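PDB 3QXB: putative Xylose isomerase from Rhodospirillum rubrum, which binds iron or manganese ions and is probably an isomerase of the xylose isomerase-like TIM-barrel family. Local coordinates for residues 157-168 and 199-208. Sequence-based numbering, arbitrary orientation. Where two conformers were deposited one is given.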
loop_
_atom_site.group_PDB
_atom_site.type_symbol
_atom_site.label_atom_id
_atom_site.label_comp_id
_atom_site.label_asym_id
_atom_site.label_seq_id
_atom_site.Cartn_x
_atom_site.Cartn_y
_atom_site.Cartn_z
ATOM N N ARG A 157 -9.026 -10.986 19.705
ATOM C CA ARG A 157 -9.232 -12.444 19.751
ATOM C C ARG A 157 -10.723 -12.806 19.696
ATOM O O ARG A 157 -11.127 -13.684 18.937
ATOM C CB ARG A 157 -8.540 -13.040 21.006
ATOM C CG ARG A 157 -9.269 -14.196 21.704
ATOM C CD ARG A 157 -8.458 -14.723 22.902
ATOM N NE ARG A 157 -8.548 -13.876 24.097
ATOM C CZ ARG A 157 -7.594 -13.753 25.014
ATOM N NH1 ARG A 157 -6.461 -14.404 24.878
ATOM N NH2 ARG A 157 -7.758 -12.946 26.056
ATOM N N ASP A 158 -11.542 -12.100 20.468
ATOM C CA ASP A 158 -12.972 -12.317 20.445
ATOM C C ASP A 158 -13.519 -11.982 19.049
ATOM O O ASP A 158 -14.369 -12.675 18.548
ATOM C CB ASP A 158 -13.696 -11.499 21.527
ATOM C CG ASP A 158 -13.430 -12.018 22.940
ATOM O OD1 ASP A 158 -12.961 -13.189 23.093
ATOM O OD2 ASP A 158 -13.677 -11.241 23.898
HETATM N N MSE A 159 -12.995 -10.953 18.412
HETATM C CA MSE A 159 -13.418 -10.635 17.042
HETATM C C MSE A 159 -13.155 -11.782 16.066
HETATM O O MSE A 159 -13.990 -12.060 15.198
HETATM C CB MSE A 159 -12.744 -9.385 16.548
HETATM C CG MSE A 159 -13.324 -8.128 17.180
HETATM SE SE MSE A 159 -12.539 -6.536 16.538
HETATM C CE MSE A 159 -13.682 -5.340 17.382
ATOM N N TRP A 160 -11.978 -12.412 16.165
ATOM C CA TRP A 160 -11.608 -13.441 15.208
ATOM C C TRP A 160 -12.457 -14.679 15.409
ATOM O O TRP A 160 -12.734 -15.401 14.454
ATOM C CB TRP A 160 -10.109 -13.788 15.254
ATOM C CG TRP A 160 -9.296 -12.850 14.372
ATOM C CD1 TRP A 160 -9.051 -11.544 14.594
ATOM C CD2 TRP A 160 -8.675 -13.168 13.125
ATOM N NE1 TRP A 160 -8.310 -11.009 13.567
ATOM C CE2 TRP A 160 -8.079 -11.981 12.641
ATOM C CE3 TRP A 160 -8.587 -14.325 12.350
ATOM C CZ2 TRP A 160 -7.360 -11.941 11.454
ATOM C CZ3 TRP A 160 -7.891 -14.275 11.167
ATOM C CH2 TRP A 160 -7.293 -13.087 10.725
ATOM N N ILE A 161 -12.860 -14.927 16.647
ATOM C CA ILE A 161 -13.795 -15.997 16.936
ATOM C C ILE A 161 -15.105 -15.805 16.213
ATOM O O ILE A 161 -15.577 -16.714 15.542
ATOM C CB ILE A 161 -13.990 -16.165 18.474
ATOM C CG1 ILE A 161 -12.668 -16.684 19.060
ATOM C CG2 ILE A 161 -15.201 -17.034 18.779
ATOM C CD1 ILE A 161 -12.570 -16.551 20.573
ATOM N N GLU A 162 -15.684 -14.622 16.346
ATOM C CA GLU A 162 -16.926 -14.277 15.651
ATOM C C GLU A 162 -16.801 -14.366 14.109
ATOM O O GLU A 162 -17.721 -14.805 13.416
ATOM C CB GLU A 162 -17.313 -12.849 16.017
ATOM C CG GLU A 162 -18.782 -12.609 16.012
ATOM C CD GLU A 162 -19.220 -11.239 16.549
ATOM O OE1 GLU A 162 -18.475 -10.520 17.237
ATOM O OE2 GLU A 162 -20.375 -10.897 16.278
ATOM N N LEU A 163 -15.668 -13.878 13.611
ATOM C CA LEU A 163 -15.377 -13.887 12.187
ATOM C C LEU A 163 -15.167 -15.324 11.667
ATOM O O LEU A 163 -15.576 -15.622 10.561
ATOM C CB LEU A 163 -14.185 -13.004 11.867
ATOM C CG LEU A 163 -14.457 -11.499 11.897
ATOM C CD1 LEU A 163 -13.111 -10.751 11.931
ATOM C CD2 LEU A 163 -15.294 -11.111 10.721
ATOM N N ALA A 164 -14.563 -16.207 12.458
ATOM C CA ALA A 164 -14.471 -17.620 12.063
ATOM C C ALA A 164 -15.886 -18.248 11.979
ATOM O O ALA A 164 -16.168 -18.996 11.055
ATOM C CB ALA A 164 -13.525 -18.415 13.024
ATOM N N ALA A 165 -16.792 -17.883 12.887
ATOM C CA ALA A 165 -18.188 -18.346 12.827
ATOM C C ALA A 165 -18.884 -17.848 11.560
ATOM O O ALA A 165 -19.585 -18.606 10.881
ATOM C CB ALA A 165 -18.985 -17.887 14.077
ATOM N N TYR A 166 -18.671 -16.568 11.249
ATOM C CA TYR A 166 -19.208 -16.017 10.001
ATOM C C TYR A 166 -18.636 -16.714 8.754
ATOM O O TYR A 166 -19.377 -17.041 7.832
ATOM C CB TYR A 166 -19.005 -14.507 9.955
ATOM C CG TYR A 166 -19.621 -13.865 8.736
ATOM C CD1 TYR A 166 -20.994 -13.831 8.575
ATOM C CD2 TYR A 166 -18.834 -13.265 7.772
ATOM C CE1 TYR A 166 -21.556 -13.252 7.490
ATOM C CE2 TYR A 166 -19.389 -12.673 6.692
ATOM C CZ TYR A 166 -20.748 -12.650 6.542
ATOM O OH TYR A 166 -21.336 -12.043 5.428
ATOM N N ALA A 167 -17.328 -16.946 8.718
ATOM C CA ALA A 167 -16.679 -17.572 7.587
ATOM C C ALA A 167 -17.289 -18.960 7.401
ATOM O O ALA A 167 -17.642 -19.316 6.285
ATOM C CB ALA A 167 -15.149 -17.683 7.790
ATOM N N LYS A 168 -17.451 -19.717 8.491
ATOM C CA LYS A 168 -18.051 -21.047 8.363
ATOM C C LYS A 168 -19.449 -20.952 7.744
ATOM O O LYS A 168 -19.777 -21.710 6.873
ATOM C CB LYS A 168 -18.156 -21.790 9.694
ATOM C CG LYS A 168 -18.585 -23.314 9.411
ATOM C CD LYS A 168 -18.914 -24.085 10.641
ATOM C CE LYS A 168 -20.305 -23.732 11.196
ATOM N NZ LYS A 168 -21.422 -24.696 10.797
ATOM N N ASP A 199 -4.648 -19.921 22.071
ATOM C CA ASP A 199 -5.805 -19.190 22.538
ATOM C C ASP A 199 -7.021 -19.521 21.684
ATOM O O ASP A 199 -8.108 -19.700 22.205
ATOM C CB ASP A 199 -5.557 -17.649 22.448
ATOM C CG ASP A 199 -4.791 -17.094 23.634
ATOM O OD1 ASP A 199 -4.485 -17.859 24.591
ATOM O OD2 ASP A 199 -4.452 -15.873 23.588
ATOM N N LEU A 200 -6.833 -19.585 20.372
ATOM C CA LEU A 200 -7.943 -19.811 19.444
ATOM C C LEU A 200 -8.305 -21.316 19.257
ATOM O O LEU A 200 -9.427 -21.630 18.917
ATOM C CB LEU A 200 -7.689 -19.129 18.108
ATOM C CG LEU A 200 -7.580 -17.583 18.012
ATOM C CD1 LEU A 200 -7.221 -17.098 16.605
ATOM C CD2 LEU A 200 -8.828 -16.950 18.480
ATOM N N ASP A 201 -7.373 -22.233 19.489
ATOM C CA ASP A 201 -7.675 -23.650 19.234
ATOM C C ASP A 201 -8.825 -24.127 20.132
ATOM O O ASP A 201 -8.848 -23.869 21.345
ATOM C CB ASP A 201 -6.459 -24.572 19.401
ATOM C CG ASP A 201 -6.713 -25.973 18.822
ATOM O OD1 ASP A 201 -7.487 -26.091 17.853
ATOM O OD2 ASP A 201 -6.146 -26.958 19.322
ATOM N N GLY A 202 -9.780 -24.811 19.507
ATOM C CA GLY A 202 -10.997 -25.263 20.158
ATOM C C GLY A 202 -12.099 -24.224 20.347
ATOM O O GLY A 202 -13.147 -24.533 20.883
ATOM N N ARG A 203 -11.851 -22.986 19.973
ATOM C CA ARG A 203 -12.798 -21.898 20.181
ATOM C C ARG A 203 -13.423 -21.442 18.865
ATOM O O ARG A 203 -14.368 -20.661 18.888
ATOM C CB ARG A 203 -12.074 -20.678 20.763
ATOM C CG ARG A 203 -11.509 -20.836 22.097
ATOM C CD ARG A 203 -11.012 -19.514 22.646
ATOM N NE ARG A 203 -12.126 -18.692 23.087
ATOM C CZ ARG A 203 -12.018 -17.474 23.622
ATOM N NH1 ARG A 203 -10.834 -16.915 23.832
ATOM N NH2 ARG A 203 -13.121 -16.824 23.971
ATOM N N THR A 204 -12.885 -21.893 17.731
ATOM C CA THR A 204 -13.280 -21.327 16.419
ATOM C C THR A 204 -14.059 -22.382 15.638
ATOM O O THR A 204 -13.752 -23.573 15.701
ATOM C CB THR A 204 -12.064 -20.780 15.632
ATOM O OG1 THR A 204 -11.101 -21.814 15.418
ATOM C CG2 THR A 204 -11.394 -19.612 16.360
ATOM N N GLU A 205 -15.111 -21.949 14.935
ATOM C CA GLU A 205 -15.999 -22.906 14.230
ATOM C C GLU A 205 -15.320 -23.535 13.011
ATOM O O GLU A 205 -15.654 -24.632 12.613
ATOM C CB GLU A 205 -17.330 -22.225 13.869
ATOM C CG GLU A 205 -18.129 -21.939 15.121
ATOM C CD GLU A 205 -19.536 -21.469 14.911
ATOM O OE1 GLU A 205 -20.102 -21.658 13.815
ATOM O OE2 GLU A 205 -20.095 -20.927 15.899
ATOM N N ILE A 206 -14.326 -22.843 12.472
ATOM C CA ILE A 206 -13.387 -23.392 11.518
ATOM C C ILE A 206 -11.966 -23.081 12.047
ATOM O O ILE A 206 -11.763 -22.159 12.834
ATOM C CB ILE A 206 -13.598 -22.817 10.055
ATOM C CG1 ILE A 206 -13.553 -21.297 10.072
ATOM C CG2 ILE A 206 -14.916 -23.366 9.439
ATOM C CD1 ILE A 206 -13.364 -20.559 8.689
ATOM N N PRO A 207 -10.975 -23.843 11.604
ATOM C CA PRO A 207 -9.632 -23.568 12.107
ATOM C C PRO A 207 -9.068 -22.218 11.686
ATOM O O PRO A 207 -9.301 -21.757 10.564
ATOM C CB PRO A 207 -8.809 -24.698 11.495
ATOM C CG PRO A 207 -9.662 -25.164 10.293
ATOM C CD PRO A 207 -11.029 -25.060 10.775
ATOM N N VAL A 208 -8.342 -21.590 12.596
ATOM C CA VAL A 208 -7.522 -20.404 12.280
ATOM C C VAL A 208 -6.095 -20.900 12.394
ATOM O O VAL A 208 -5.696 -21.502 13.400
ATOM C CB VAL A 208 -7.826 -19.227 13.247
ATOM C CG1 VAL A 208 -6.921 -17.996 13.003
ATOM C CG2 VAL A 208 -9.304 -18.857 13.171
HETATM O O HOH W 1 -12.204 -14.637 25.298
HETATM O O HOH W 2 -16.010 -19.321 15.793
HETATM O O HOH W 3 -21.174 -20.292 11.905
#
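Arg203 reaches over Ile161, and the isoleucine methyl meets its guanidinium face-on. Followed outward, Arg203 CB lies 4.2 Å from Ile161 CD1, and CD comes a little closer to the same methyl. A bend at chi3 (76°) then lays the flat group across it. Arg203 NE comes to 3.3 Å from Ile161 CD1. That methyl sits over the centre of one face, 3.2 Å from Arg203 CZ, which is tight. At the tip, NH1 meets CD of Arg157, whose side chain was deposited in two conformers, so this contact holds for one of them. NH2 donates to a water at the guanidinium edge, and that water donates to Asp158 OD1. The direct salt bridge, Arg203 NH2 to Asp158 OD1, is long at 3.7 Å.

In the same conformer, Arg157 turns its own guanidinium edge to Asp199, with NH1 2.8 Å from OD2. This salt bridge includes a weak, bent hydrogen bond (124°). The same OD2 is also hydrogen-bonded to Tyr153. Further along, Ala164 CB packs on Thr204 CB. Ile206 CD1 touches Ala167 CB at 3.5 Å, while its CG2 meets Lys168 CB. Thr204 OG1 donates to Ile206 O from above the carbonyl plane. A second water joins Ile161 O to Glu205 N.

The contact packs helix 146-170 of the TIM barrel against the link from helix 190-200 to strand 208-213. Toward the barrel, Ala164 also touches Leu175 of strand 174-177, and Trp160 packs on Val177 of that strand and Leu116 of helix 106-125.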